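PDB 4ZGF: uncharacterized protein, which is of unknown function but binds calcium ions and probably has a lipocalin-like fold of the calycin clan, which might hold a small molecule. Local coordinates for residues E3-S8 and I113-D118; G9-V14 and I58-D63; D15-A20 and G27-N32; N120-A125 and I133-N138. One frame throughout, in Å; residues are numbered along the deposited sequence. Where two conformers were deposited one is given.

Contact 1: E3-S8 and I113-D118; sequences EEIFAS and IFYQGD
I5 reaches toward strand 114-117 with both of its branches. In the conformer given, its CG1 is anti to the backbone N (chi1 175°), which sends CD1 out over the backbone of G117, where I5 CD1 lies 3.4 Å from G117 CA. The other branch, I5 CG2, meets the Y115 ring at CE1, 3.9 Å away. F6, next along the helix, carries the aromatic part of the contact: its edge points into the face of Y115 in a T-shaped pair, with F6 CE1 3.6 Å above the middle of the tyrosine ring and the two planes at 78°. An alanine in place of Y115 would probably cost F6 the face its edge points into and open a gap beside I5 CG2. Beyond the helix, S8 OG folds back to donate to I5 O (2.7 Å), approaching from above the carbonyl plane. The same hydroxyl takes a proton from a water 3.2 Å from S8 OG, and that water also donates to D118 O, giving the two segments a water-mediated link beside the apolar contact. F6 further packs against W79, F60 and V88, while I5 touches L122 and Y115 touches L124, which places helix 2-6 against the sheet where strands 114-117 and 121-125 lie side by side.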
# COMPACT_ATOMS: atom_id res chain seq x y z
N GLU A 3 -13.57 -1.38 -10.67
CA GLU A 3 -13.19 -2.78 -10.56
C GLU A 3 -12.05 -3.14 -11.52
O GLU A 3 -11.25 -4.03 -11.24
CB GLU A 3 -14.38 -3.72 -10.74
CG GLU A 3 -15.49 -3.53 -9.70
CD GLU A 3 -16.47 -2.38 -9.98
OE1 GLU A 3 -16.34 -1.70 -11.05
OE2 GLU A 3 -17.34 -2.20 -9.11
N GLU A 4 -11.96 -2.44 -12.65
CA GLU A 4 -10.94 -2.71 -13.61
C GLU A 4 -9.54 -2.44 -13.08
O GLU A 4 -8.61 -3.15 -13.51
CB GLU A 4 -11.24 -2.00 -14.92
CG GLU A 4 -12.48 -2.59 -15.62
CD GLU A 4 -12.91 -1.79 -16.83
OE1 GLU A 4 -12.06 -1.47 -17.68
OE2 GLU A 4 -14.11 -1.50 -16.92
N ILE A 5 -9.39 -1.51 -12.09
CA ILE A 5 -8.08 -1.32 -11.42
C ILE A 5 -8.01 -2.08 -10.09
O ILE A 5 -7.04 -2.80 -9.82
CB ILE A 5 -7.66 0.16 -11.27
CG1 ILE A 5 -6.37 0.30 -10.46
CG2 ILE A 5 -8.74 1.04 -10.68
CD1 ILE A 5 -5.54 1.55 -10.74
N PHE A 6 -9.00 -1.94 -9.23
CA PHE A 6 -8.89 -2.57 -7.90
C PHE A 6 -8.91 -4.10 -7.96
O PHE A 6 -8.07 -4.72 -7.30
CB PHE A 6 -9.95 -2.04 -6.94
CG PHE A 6 -9.61 -0.68 -6.40
CD1 PHE A 6 -9.93 0.49 -7.09
CD2 PHE A 6 -8.91 -0.57 -5.23
CE1 PHE A 6 -9.55 1.73 -6.59
CE2 PHE A 6 -8.54 0.66 -4.73
CZ PHE A 6 -8.84 1.81 -5.42
N ALA A 7 -9.85 -4.67 -8.72
CA ALA A 7 -10.08 -6.12 -8.69
C ALA A 7 -9.37 -6.82 -9.85
O ALA A 7 -9.94 -7.63 -10.58
CB ALA A 7 -11.58 -6.41 -8.69
N SER A 8 -8.10 -6.48 -10.04
CA SER A 8 -7.29 -6.89 -11.17
C SER A 8 -6.21 -7.89 -10.84
O SER A 8 -5.23 -8.04 -11.61
CB SER A 8 -6.68 -5.65 -11.77
OG SER A 8 -5.86 -5.00 -10.80
N ILE A 113 -7.71 8.02 0.51
CA ILE A 113 -8.92 8.60 -0.07
C ILE A 113 -8.82 8.82 -1.56
O ILE A 113 -9.86 8.91 -2.21
CB ILE A 113 -9.37 9.81 0.70
CG1 ILE A 113 -10.83 10.13 0.46
CG2 ILE A 113 -8.47 10.95 0.45
CD1 ILE A 113 -11.40 11.05 1.54
N PHE A 114 -7.61 8.93 -2.12
CA PHE A 114 -7.40 9.09 -3.54
C PHE A 114 -6.61 7.91 -4.08
O PHE A 114 -5.75 7.37 -3.38
CB PHE A 114 -6.62 10.38 -3.83
CG PHE A 114 -7.29 11.61 -3.31
CD1 PHE A 114 -8.56 11.97 -3.73
CD2 PHE A 114 -6.68 12.39 -2.33
CE1 PHE A 114 -9.18 13.10 -3.25
CE2 PHE A 114 -7.31 13.53 -1.86
CZ PHE A 114 -8.55 13.85 -2.30
N TYR A 115 -6.87 7.55 -5.33
CA TYR A 115 -6.07 6.53 -5.98
C TYR A 115 -5.70 6.95 -7.39
O TYR A 115 -6.35 7.79 -8.01
CB TYR A 115 -6.79 5.16 -6.01
CG TYR A 115 -7.95 5.08 -6.98
CD1 TYR A 115 -7.75 4.71 -8.31
CD2 TYR A 115 -9.24 5.40 -6.60
CE1 TYR A 115 -8.78 4.68 -9.22
CE2 TYR A 115 -10.30 5.36 -7.51
CZ TYR A 115 -10.07 5.02 -8.83
OH TYR A 115 -11.12 4.99 -9.73
N GLN A 116 -4.65 6.32 -7.90
CA GLN A 116 -4.37 6.35 -9.32
C GLN A 116 -3.61 5.07 -9.65
O GLN A 116 -3.02 4.43 -8.78
CB GLN A 116 -3.57 7.59 -9.73
CG GLN A 116 -2.17 7.69 -9.14
CD GLN A 116 -1.49 9.01 -9.51
OE1 GLN A 116 -1.36 9.32 -10.71
NE2 GLN A 116 -1.07 9.78 -8.52
N GLY A 117 -3.62 4.68 -10.89
CA GLY A 117 -2.81 3.55 -11.29
C GLY A 117 -3.10 3.08 -12.66
O GLY A 117 -3.78 3.75 -13.43
N ASP A 118 -2.52 1.92 -12.97
CA ASP A 118 -2.48 1.41 -14.33
C ASP A 118 -2.37 -0.11 -14.27
O ASP A 118 -2.58 -0.71 -13.20
CB ASP A 118 -1.40 2.09 -15.20
CG ASP A 118 0.01 1.95 -14.68
OD1 ASP A 118 0.33 0.91 -14.07
OD2 ASP A 118 0.81 2.88 -14.99
O HOH W 1 -3.94 -3.37 -12.70

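Contact 2: G9-V14 and I58-D63; sequences GTWHVV and ITFKAD
The shortest direct polar bond between the segments runs from I58 N to W11 O and is 2.8 Å long. Its mate, W11 N to I58 O at 2.9 Å, is close to straight (165°). Together they make W11 and I58 an antiparallel hydrogen-bonded pair, with both side chains on the same face of the sheet, where W11 CB and I58 CG2 sit 4.0 Å apart. The indole of W11 is swung beside its own backbone N (chi1 -73°), and this brings its five-membered ring to F60: W11 CD1 lies in the plane of the phenyl ring, 3.8 Å from F60 CD2, and the two side chains cross at about a right angle. I58 CG1 leans over one face of the same phenyl ring. Past this pair the strands part and water takes over. One water accepts from F60 N and probably donates to G9 O; a second accepts from G9 N and donates to F60 O, at 3.2 Å from that oxygen. A third lies 2.8 Å from both T10 OG1, in the conformer given, and T59 OG1, linking the two hydroxyls. W11 NE1 is held by F6 O, and H137 stacks on the indole, while W79 and F6 meet F60 edge-to-face. Antiparallel pairing in a curled sheet, with W11 and F60 packed together beside it, is consistent with the lipocalin-like fold suggested by the family.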
# COMPACT_ATOMS: atom_id res chain seq x y z
N GLY A 9 -6.36 -8.57 -9.71
CA GLY A 9 -5.34 -9.52 -9.25
C GLY A 9 -4.72 -9.04 -7.94
O GLY A 9 -4.86 -7.89 -7.54
N THR A 10 -3.99 -9.94 -7.29
CA THR A 10 -3.30 -9.63 -6.05
C THR A 10 -2.45 -8.38 -6.23
O THR A 10 -1.69 -8.28 -7.21
CB THR A 10 -2.34 -10.80 -5.65
OG1 THR A 10 -2.98 -12.07 -5.91
CG2 THR A 10 -1.95 -10.64 -4.18
N TRP A 11 -2.48 -7.49 -5.23
CA TRP A 11 -1.61 -6.32 -5.14
C TRP A 11 -0.59 -6.53 -4.01
O TRP A 11 -0.97 -6.82 -2.87
CB TRP A 11 -2.45 -5.06 -4.87
CG TRP A 11 -3.25 -4.55 -6.03
CD1 TRP A 11 -4.61 -4.56 -6.12
CD2 TRP A 11 -2.77 -3.92 -7.23
NE1 TRP A 11 -5.01 -3.95 -7.28
CE2 TRP A 11 -3.90 -3.54 -7.98
CE3 TRP A 11 -1.50 -3.67 -7.75
CZ2 TRP A 11 -3.79 -2.87 -9.19
CZ3 TRP A 11 -1.41 -3.01 -8.96
CH2 TRP A 11 -2.53 -2.63 -9.67
N HIS A 12 0.69 -6.36 -4.34
CA HIS A 12 1.81 -6.58 -3.45
C HIS A 12 2.50 -5.26 -3.15
O HIS A 12 2.70 -4.45 -4.07
CB HIS A 12 2.82 -7.53 -4.13
CG HIS A 12 2.30 -8.89 -4.42
ND1 HIS A 12 2.46 -9.93 -3.55
CD2 HIS A 12 1.63 -9.35 -5.50
CE1 HIS A 12 1.93 -11.00 -4.11
NE2 HIS A 12 1.41 -10.68 -5.28
N VAL A 13 2.89 -5.02 -1.90
CA VAL A 13 3.50 -3.72 -1.57
C VAL A 13 4.88 -3.58 -2.22
O VAL A 13 5.74 -4.45 -2.18
CB VAL A 13 3.64 -3.58 -0.04
CG1 VAL A 13 4.47 -2.38 0.34
CG2 VAL A 13 2.27 -3.47 0.59
N VAL A 14 5.05 -2.39 -2.82
CA VAL A 14 6.35 -1.92 -3.32
C VAL A 14 7.05 -1.11 -2.23
O VAL A 14 8.14 -1.48 -1.77
CB VAL A 14 6.20 -1.15 -4.63
CG1 VAL A 14 7.54 -0.59 -5.10
CG2 VAL A 14 5.57 -2.02 -5.70
N ILE A 58 -2.73 -7.55 -0.76
CA ILE A 58 -4.16 -7.35 -0.62
C ILE A 58 -4.84 -7.70 -1.94
O ILE A 58 -4.31 -7.43 -3.01
CB ILE A 58 -4.46 -5.88 -0.16
CG1 ILE A 58 -5.95 -5.67 0.19
CG2 ILE A 58 -3.97 -4.87 -1.17
CD1 ILE A 58 -6.20 -4.39 0.95
N THR A 59 -6.03 -8.30 -1.84
CA THR A 59 -6.83 -8.65 -2.99
C THR A 59 -8.23 -8.07 -2.79
O THR A 59 -8.95 -8.46 -1.87
CB THR A 59 -6.88 -10.17 -3.18
OG1 THR A 59 -5.54 -10.67 -3.32
CG2 THR A 59 -7.67 -10.55 -4.41
N PHE A 60 -8.58 -7.13 -3.68
CA PHE A 60 -9.92 -6.55 -3.68
C PHE A 60 -10.81 -7.38 -4.61
O PHE A 60 -10.45 -7.66 -5.74
CB PHE A 60 -9.85 -5.12 -4.24
CG PHE A 60 -8.96 -4.17 -3.46
CD1 PHE A 60 -9.44 -3.51 -2.33
CD2 PHE A 60 -7.65 -3.93 -3.85
CE1 PHE A 60 -8.61 -2.66 -1.61
CE2 PHE A 60 -6.84 -3.08 -3.13
CZ PHE A 60 -7.31 -2.43 -2.03
N LYS A 61 -11.99 -7.75 -4.11
CA LYS A 61 -13.00 -8.44 -4.91
C LYS A 61 -14.05 -7.47 -5.39
O LYS A 61 -14.37 -6.51 -4.71
CB LYS A 61 -13.63 -9.58 -4.11
CG LYS A 61 -12.73 -10.76 -3.92
CD LYS A 61 -13.50 -11.96 -3.39
CE LYS A 61 -12.58 -13.16 -3.23
NZ LYS A 61 -13.28 -14.42 -2.90
N ALA A 62 -14.64 -7.78 -6.55
CA ALA A 62 -15.66 -6.93 -7.14
C ALA A 62 -16.94 -6.86 -6.31
O ALA A 62 -17.76 -5.96 -6.53
CB ALA A 62 -15.97 -7.36 -8.57
N ASP A 63 -17.11 -7.77 -5.35
CA ASP A 63 -18.25 -7.71 -4.43
C ASP A 63 -18.10 -6.66 -3.32
O ASP A 63 -18.94 -6.60 -2.44
CB ASP A 63 -18.58 -9.09 -3.85
CG ASP A 63 -17.54 -9.64 -2.91
OD1 ASP A 63 -16.55 -8.95 -2.63
OD2 ASP A 63 -17.76 -10.80 -2.44
O HOH W 2 -7.05 -6.96 -6.09
O HOH W 3 -8.29 -9.04 -7.72
O HOH W 4 -5.07 -13.18 -4.39

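Contact 3: D15-A20 and G27-N32; sequences DFYGKA and GEPKYN
D15 turns its carboxylate onto the first turn of helix 30-35, and four N-H groups grip it. Its CG is swung away from the backbone N (chi1 -150°), which brings both oxygens under the start of the helix. D15 OD1 receives Y31 N on its syn lone pair at 2.9 Å and also, from the anti side, the N-H of F16. D15 OD2 takes N32 N on its syn side at 2.8 Å, while N32 ND2, equally close to D15 OD2, comes from above the carboxylate plane. With two donors on each oxygen the group can hardly turn, and the helix N-terminus probably stabilises its negative charge. The carboxylate also lies nearly flat with the Y31 ring, 17° from it, at the ring edge. The contact lies in the β-hairpin of strands 11-21 and 26-29: G18 and E28 exchange two backbone bonds as the hydrogen-bonded pair, Y17 faces P29 in the next, non-hydrogen-bonded pair, and K30 N, already helical, bonds F16 O in a nearly straight line (2.7 Å). Y17 CG lies next to its backbone N (chi1 -71°), which turns one ring face to P29, whose CA makes a CH-π contact there, 4.0 Å from the Y17 centroid. F16 and Y31 run side by side, F16 CD1 meeting the tyrosine edge 3.7 Å from Y31 CE2. At the outer end, K19 and E28 are both extended and point the same way, and in the conformers given K19 NZ and E28 OE1 form a weak salt bridge of 3.1 Å.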
# COMPACT_ATOMS: atom_id res chain seq x y z
N ASP A 15 6.46 0.01 -1.80
CA ASP A 15 7.04 0.83 -0.72
C ASP A 15 5.99 1.86 -0.31
O ASP A 15 4.91 1.99 -0.92
CB ASP A 15 8.34 1.54 -1.22
CG ASP A 15 9.41 1.80 -0.15
OD1 ASP A 15 9.06 1.90 1.05
OD2 ASP A 15 10.59 1.93 -0.57
N PHE A 16 6.36 2.56 0.75
CA PHE A 16 5.68 3.78 1.22
C PHE A 16 6.46 4.95 0.68
O PHE A 16 7.68 4.93 0.70
CB PHE A 16 5.66 3.80 2.75
CG PHE A 16 4.87 2.68 3.38
CD1 PHE A 16 5.46 1.44 3.60
CD2 PHE A 16 3.56 2.86 3.80
CE1 PHE A 16 4.75 0.40 4.19
CE2 PHE A 16 2.85 1.83 4.41
CZ PHE A 16 3.45 0.62 4.62
N TYR A 17 5.77 5.97 0.18
CA TYR A 17 6.42 7.09 -0.48
C TYR A 17 6.10 8.38 0.25
O TYR A 17 4.95 8.62 0.66
CB TYR A 17 5.94 7.20 -1.94
CG TYR A 17 6.48 6.07 -2.81
CD1 TYR A 17 6.01 4.78 -2.68
CD2 TYR A 17 7.48 6.30 -3.75
CE1 TYR A 17 6.52 3.74 -3.43
CE2 TYR A 17 7.98 5.28 -4.54
CZ TYR A 17 7.52 4.00 -4.37
OH TYR A 17 7.99 2.92 -5.08
N GLY A 18 7.11 9.22 0.42
CA GLY A 18 6.96 10.53 1.03
C GLY A 18 7.37 11.62 0.09
O GLY A 18 7.80 11.41 -1.04
N LYS A 19 7.21 12.87 0.54
CA LYS A 19 7.55 14.04 -0.29
C LYS A 19 6.87 13.90 -1.64
O LYS A 19 7.47 14.18 -2.69
CB LYS A 19 9.08 14.20 -0.50
CG LYS A 19 9.88 14.35 0.78
CD LYS A 19 11.38 14.52 0.52
CE LYS A 19 12.22 14.34 1.78
NZ LYS A 19 13.70 14.43 1.53
N ALA A 20 5.60 13.52 -1.65
CA ALA A 20 4.97 13.18 -2.91
C ALA A 20 4.68 14.38 -3.77
O ALA A 20 4.40 15.49 -3.26
CB ALA A 20 3.68 12.42 -2.70
N GLY A 27 7.46 10.45 -5.85
CA GLY A 27 7.75 10.57 -4.44
C GLY A 27 8.99 9.80 -4.07
O GLY A 27 9.64 9.19 -4.95
N GLU A 28 9.34 9.83 -2.79
CA GLU A 28 10.57 9.22 -2.31
C GLU A 28 10.25 7.89 -1.63
O GLU A 28 9.50 7.88 -0.66
CB GLU A 28 11.29 10.14 -1.33
CG GLU A 28 12.65 9.60 -0.86
CD GLU A 28 13.39 10.43 0.19
OE1 GLU A 28 13.04 11.62 0.43
OE2 GLU A 28 14.36 9.89 0.77
N PRO A 29 10.79 6.77 -2.12
CA PRO A 29 10.46 5.46 -1.53
C PRO A 29 11.17 5.27 -0.21
O PRO A 29 12.39 5.21 -0.15
CB PRO A 29 10.96 4.47 -2.60
CG PRO A 29 12.12 5.19 -3.25
CD PRO A 29 11.72 6.64 -3.27
N LYS A 30 10.40 5.17 0.89
CA LYS A 30 10.93 5.22 2.24
C LYS A 30 11.92 4.09 2.53
O LYS A 30 13.03 4.36 3.01
CB LYS A 30 9.74 5.14 3.22
CG LYS A 30 10.17 5.11 4.67
CD LYS A 30 8.97 5.11 5.62
CE LYS A 30 9.42 4.98 7.06
NZ LYS A 30 8.24 5.05 7.98
N TYR A 31 11.50 2.84 2.35
CA TYR A 31 12.35 1.73 2.79
C TYR A 31 13.45 1.42 1.79
O TYR A 31 14.54 1.02 2.21
CB TYR A 31 11.48 0.53 3.18
CG TYR A 31 10.69 0.83 4.44
CD1 TYR A 31 11.37 0.94 5.65
CD2 TYR A 31 9.33 1.06 4.43
CE1 TYR A 31 10.70 1.23 6.82
CE2 TYR A 31 8.63 1.36 5.60
CZ TYR A 31 9.32 1.44 6.80
OH TYR A 31 8.70 1.75 7.99
N ASN A 32 13.21 1.63 0.49
CA ASN A 32 14.32 1.52 -0.45
C ASN A 32 15.37 2.61 -0.18
O ASN A 32 16.57 2.33 -0.26
CB ASN A 32 13.81 1.56 -1.89
CG ASN A 32 13.21 0.23 -2.30
OD1 ASN A 32 13.95 -0.72 -2.64
ND2 ASN A 32 11.90 0.13 -2.28

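Contact 4: N120-A125 and I133-N138; sequences NVLLLA and IQFAHN. With BEZ (benzoic acid), chain K.
The β-hairpin of strands 121-125 and 132-136 forms part of the benzoic acid pocket, with V121, A136 and N138 touching the ligand. A136 CB abuts the aromatic carbon C1 of the benzoic acid at 3.4 Å, and V121 CG1 reaches its C3. N138 ND2 donates an almost straight bond (171°) to the carboxyl O2, 2.9 Å away; a water donates to the same O2 and to N120 O while accepting from H137 N, so that it ties the ligand to the backbone of both segments, just beyond the strands. Q140 adds a further hydrogen bond to the ligand. Along the hairpin, L122 and F135 form one hydrogen-bonded pair and L124 and I133 another, with F135 N to L122 O the shortest of the four bonds at 2.8 Å. On the face bearing V121 and L123, the Q134 chain, in the conformer given, is extended, CG anti to the backbone N (chi1 -174°), and runs alongside L123, so that Q134 NE2 comes 3.5 Å from L123 CD1 and also lies against V121. A glycine at L123 would probably open a gap alongside the Q134 chain, leaving its NE2 with V121 but without the leucine methyl. On the opposite face, L124 CD1 approaches F135 CE1 at 3.9 Å and L124 CB meets I133 CG2. The backbone oxygen of L122 lies at the edge of the phenylalanine ring. W11 and V13 touch F135 from the adjoining strand, and helix 100-111 packs on I133 and F135 through F105 and L109. The hairpin is consistent with the curled, lipocalin-like sheet expected of the calycin clan, with the benzoic acid at its end.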
# COMPACT_ATOMS: atom_id res chain seq x y z
N ASN A 120 0.12 -1.93 -14.12
CA ASN A 120 1.28 -2.37 -13.31
C ASN A 120 1.21 -1.95 -11.86
O ASN A 120 1.76 -2.64 -11.03
CB ASN A 120 2.66 -1.84 -13.79
CG ASN A 120 3.05 -2.25 -15.16
OD1 ASN A 120 3.10 -3.44 -15.49
ND2 ASN A 120 3.37 -1.26 -15.98
N VAL A 121 0.62 -0.77 -11.57
CA VAL A 121 0.74 -0.17 -10.25
C VAL A 121 -0.60 0.39 -9.76
O VAL A 121 -1.46 0.80 -10.54
CB VAL A 121 1.85 0.93 -10.16
CG1 VAL A 121 3.24 0.34 -10.44
CG2 VAL A 121 1.54 2.14 -11.02
N LEU A 122 -0.69 0.45 -8.46
CA LEU A 122 -1.80 1.09 -7.73
C LEU A 122 -1.17 1.96 -6.66
O LEU A 122 -0.34 1.48 -5.87
CB LEU A 122 -2.72 0.03 -7.09
CG LEU A 122 -3.86 0.58 -6.24
CD1 LEU A 122 -4.84 1.41 -7.04
CD2 LEU A 122 -4.55 -0.58 -5.54
N LEU A 123 -1.57 3.23 -6.63
CA LEU A 123 -1.10 4.20 -5.62
C LEU A 123 -2.31 4.68 -4.83
O LEU A 123 -3.32 5.06 -5.43
CB LEU A 123 -0.42 5.43 -6.25
CG LEU A 123 0.92 5.24 -6.96
CD1 LEU A 123 0.81 4.43 -8.22
CD2 LEU A 123 1.47 6.63 -7.29
N LEU A 124 -2.18 4.67 -3.49
CA LEU A 124 -3.24 5.13 -2.61
C LEU A 124 -2.71 6.25 -1.72
O LEU A 124 -1.71 6.04 -1.02
CB LEU A 124 -3.73 4.01 -1.70
CG LEU A 124 -4.23 2.73 -2.39
CD1 LEU A 124 -4.66 1.72 -1.34
CD2 LEU A 124 -5.37 2.99 -3.39
N ALA A 125 -3.38 7.40 -1.72
CA ALA A 125 -2.92 8.59 -0.98
C ALA A 125 -3.99 9.07 -0.01
O ALA A 125 -5.19 9.01 -0.32
CB ALA A 125 -2.61 9.75 -1.94
N ILE A 133 1.04 4.88 -0.64
CA ILE A 133 1.57 3.51 -0.70
C ILE A 133 1.38 3.06 -2.14
O ILE A 133 0.36 3.33 -2.79
CB ILE A 133 0.90 2.60 0.34
CG1 ILE A 133 1.50 1.20 0.29
CG2 ILE A 133 -0.62 2.61 0.23
CD1 ILE A 133 1.07 0.32 1.46
N GLN A 134 2.39 2.33 -2.65
CA GLN A 134 2.36 1.80 -4.01
C GLN A 134 2.40 0.29 -3.98
O GLN A 134 3.20 -0.31 -3.23
CB GLN A 134 3.52 2.36 -4.85
CG GLN A 134 3.45 1.96 -6.33
CD GLN A 134 4.47 2.61 -7.24
OE1 GLN A 134 5.67 2.63 -6.96
NE2 GLN A 134 4.00 3.12 -8.36
N PHE A 135 1.57 -0.31 -4.84
CA PHE A 135 1.52 -1.76 -5.03
C PHE A 135 1.80 -2.11 -6.49
O PHE A 135 1.61 -1.29 -7.40
CB PHE A 135 0.10 -2.28 -4.75
CG PHE A 135 -0.43 -2.02 -3.37
CD1 PHE A 135 -1.07 -0.84 -3.06
CD2 PHE A 135 -0.35 -2.99 -2.37
CE1 PHE A 135 -1.60 -0.64 -1.78
CE2 PHE A 135 -0.88 -2.78 -1.12
CZ PHE A 135 -1.52 -1.63 -0.84
N ALA A 136 2.20 -3.36 -6.69
CA ALA A 136 2.37 -3.97 -8.01
C ALA A 136 1.68 -5.34 -8.04
O ALA A 136 1.29 -5.87 -6.98
CB ALA A 136 3.87 -4.15 -8.32
N HIS A 137 1.56 -5.94 -9.22
CA HIS A 137 0.93 -7.26 -9.31
C HIS A 137 1.88 -8.44 -9.17
O HIS A 137 1.48 -9.58 -9.31
CB HIS A 137 0.14 -7.41 -10.59
CG HIS A 137 -1.18 -6.68 -10.59
ND1 HIS A 137 -2.12 -6.85 -9.59
CD2 HIS A 137 -1.73 -5.84 -11.48
CE1 HIS A 137 -3.20 -6.17 -9.89
NE2 HIS A 137 -2.99 -5.53 -11.02
N ASN A 138 3.13 -8.18 -8.83
CA ASN A 138 4.13 -9.19 -8.53
C ASN A 138 4.76 -8.91 -7.19
O ASN A 138 4.97 -7.73 -6.84
CB ASN A 138 5.20 -9.21 -9.59
CG ASN A 138 4.62 -9.59 -10.91
OD1 ASN A 138 4.24 -10.76 -11.13
ND2 ASN A 138 4.43 -8.61 -11.76
C BEZ K . 6.27 -5.41 -10.60
O1 BEZ K . 6.98 -6.11 -9.79
O2 BEZ K . 5.42 -5.91 -11.43
C1 BEZ K . 6.43 -3.92 -10.58
C2 BEZ K . 5.85 -3.11 -11.59
C3 BEZ K . 5.97 -1.72 -11.49
C4 BEZ K . 6.64 -1.10 -10.42
C5 BEZ K . 7.23 -1.91 -9.37
C6 BEZ K . 7.11 -3.29 -9.50
O HOH W 5 2.74 -5.08 -11.65

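How the contacts relate
Contacts 2 and 4 are the buried ones; contacts 1 and 3 are partly buried. Strand 11-21 serves both contact 2 and contact 3, which lie on opposite sides of the chain's centre, and pairs with strand 132-136 of contact 4, as in the probable hydrogen bond from H12 N to A136 O. Contact 1 joins the same sheet through strand 114-117, neighbour of 121-125, and meets contact 2 where F6 O receives W11 NE1. Their chemistry follows their place: contact 1 is a helix lying on strands by aromatic and aliphatic packing, contacts 2 and 4 combine backbone pairing with apolar side chains, and contact 3 adds to hairpin pairing a carboxylate gripped at a helix start.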